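Local coordinates for protein BAG family molecular chaperone regulator 1 (PDB 4HWC) that binds, through its BAG domain, the ATPase domain of HSP70/HSC70 chaperones and probably acts as a co-chaperone in programmed cell death and stress responses, at residues A[25-30]-A[83-88]. Residues are numbered along the deposited sequence; the frame is centred on the assembly and turned at random.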
# COMPACT_ATOMS: atom_id res chain seq x y z
N ALA A 25 9.61 7.03 1.31
CA ALA A 25 10.99 7.20 0.83
C ALA A 25 10.99 7.80 -0.57
O ALA A 25 11.77 8.69 -0.88
CB ALA A 25 11.70 5.86 0.82
N PHE A 26 10.10 7.30 -1.43
CA PHE A 26 9.99 7.79 -2.80
C PHE A 26 9.59 9.26 -2.80
O PHE A 26 10.08 10.04 -3.62
CB PHE A 26 8.93 6.99 -3.58
CG PHE A 26 9.37 5.60 -3.98
CD1 PHE A 26 10.72 5.25 -3.99
CD2 PHE A 26 8.43 4.65 -4.37
CE1 PHE A 26 11.13 3.98 -4.39
CE2 PHE A 26 8.83 3.37 -4.78
CZ PHE A 26 10.18 3.03 -4.79
N GLU A 27 8.70 9.63 -1.90
CA GLU A 27 8.27 11.01 -1.81
C GLU A 27 9.43 11.94 -1.43
O GLU A 27 9.60 13.01 -2.01
CB GLU A 27 7.13 11.15 -0.81
CG GLU A 27 5.80 10.57 -1.32
CD GLU A 27 4.68 10.71 -0.31
OE1 GLU A 27 4.75 10.05 0.74
OE2 GLU A 27 3.73 11.48 -0.58
N MET A 28 10.23 11.51 -0.45
CA MET A 28 11.37 12.31 0.01
C MET A 28 12.40 12.49 -1.10
O MET A 28 12.92 13.58 -1.31
CB MET A 28 12.02 11.65 1.23
CG MET A 28 13.18 12.45 1.82
SD MET A 28 12.71 14.15 2.28
CE MET A 28 11.78 13.83 3.78
N VAL A 29 12.71 11.40 -1.80
CA VAL A 29 13.66 11.46 -2.90
C VAL A 29 13.18 12.52 -3.89
O VAL A 29 13.95 13.40 -4.29
CB VAL A 29 13.74 10.09 -3.63
CG1 VAL A 29 14.48 10.24 -4.97
CG2 VAL A 29 14.47 9.08 -2.75
N THR A 30 11.91 12.46 -4.25
CA THR A 30 11.33 13.42 -5.19
C THR A 30 11.39 14.85 -4.66
O THR A 30 11.78 15.77 -5.38
CB THR A 30 9.86 13.07 -5.51
OG1 THR A 30 9.80 11.78 -6.14
CG2 THR A 30 9.24 14.11 -6.44
N ASP A 83 0.88 6.47 -8.19
CA ASP A 83 0.51 6.76 -9.57
C ASP A 83 0.80 8.22 -9.88
O ASP A 83 1.23 8.56 -10.99
CB ASP A 83 -0.98 6.48 -9.82
CG ASP A 83 -1.28 5.00 -9.92
OD1 ASP A 83 -0.39 4.24 -10.35
OD2 ASP A 83 -2.41 4.59 -9.58
N ALA A 84 0.57 9.09 -8.90
CA ALA A 84 0.82 10.52 -9.07
C ALA A 84 2.32 10.78 -9.22
O ALA A 84 2.72 11.67 -9.98
CB ALA A 84 0.26 11.29 -7.88
N LEU A 85 3.14 10.01 -8.51
CA LEU A 85 4.59 10.17 -8.59
C LEU A 85 5.09 9.71 -9.94
O LEU A 85 5.95 10.36 -10.54
CB LEU A 85 5.29 9.36 -7.49
CG LEU A 85 5.37 9.98 -6.09
CD1 LEU A 85 6.06 9.02 -5.14
CD2 LEU A 85 6.12 11.30 -6.16
N LYS A 86 4.56 8.60 -10.42
CA LYS A 86 4.98 8.05 -11.70
C LYS A 86 4.79 9.07 -12.81
O LYS A 86 5.62 9.19 -13.71
CB LYS A 86 4.19 6.77 -12.01
CG LYS A 86 4.71 6.01 -13.22
CD LYS A 86 4.01 4.67 -13.39
CE LYS A 86 4.56 3.93 -14.60
NZ LYS A 86 3.91 2.60 -14.80
N VAL A 87 3.69 9.81 -12.75
CA VAL A 87 3.42 10.83 -13.75
C VAL A 87 4.61 11.78 -13.75
O VAL A 87 5.18 12.09 -14.80
CB VAL A 87 2.15 11.64 -13.40
CG1 VAL A 87 1.91 12.74 -14.42
CG2 VAL A 87 0.95 10.72 -13.32
N LYS A 88 4.98 12.20 -12.55
CA LYS A 88 6.08 13.14 -12.33
C LYS A 88 7.49 12.60 -12.41
O LYS A 88 8.39 13.32 -12.81
CB LYS A 88 5.95 13.82 -10.99
CG LYS A 88 7.21 13.63 -10.15
CD LYS A 88 6.86 13.34 -8.74
CE LYS A 88 6.17 14.54 -8.20
NZ LYS A 88 5.40 14.29 -6.97
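Phe26 meets Leu85 through its CB, which lies 3.8 Å from Leu85 CD1, while its ring leads away from helix 62-88's last turn. The pair illustrates how widely spaced helix ends can still be bridged by a branched leucine, with the chain of a lysine beside it: the local axes of 25-30 and 83-88 come no nearer than 11.2 Å, and their N-to-C directions differ by 31°. One residue on, Glu27 adds the aliphatic part of its chain, with CG 4.1 Å from the same CD1 methyl, and the two side chains cross at about a right angle. The extended course of Glu27 beyond CG (chi2 180°) carries the carboxylate away from this methyl. A turn later, Thr30 receives the second branch of Leu85, whose CD2 approaches Thr30 OG1 at 3.7 Å. The forked end of the leucine thus spans one helical turn of its partner. Were Leu85 an alanine, both branches would be lost, which would probably leave a gap facing Phe26 CB, Glu27 CG and Thr30, with the Lys88 chain as the main remaining link. Thr30 CG2, anti to the backbone N, reaches toward the end of Lys88 and meets its CD at 3.4 Å, tighter than usual for two carbons. Lys88 is bent at chi2 and chi3, and it is the methylene portion of its chain, rather than a polar bond, that makes the contact. The buried surface is modest, 173 Å², and Leu85 is its one buried residue. Within the three-helix bundle of the BAG domain, this contact joins the C-terminal parts of helices 5-31 and 62-88; Phe26 also packs on Leu41 and Val44 of helix 38-55, and Ile36 of the connecting loop touches both Phe26 and Thr30.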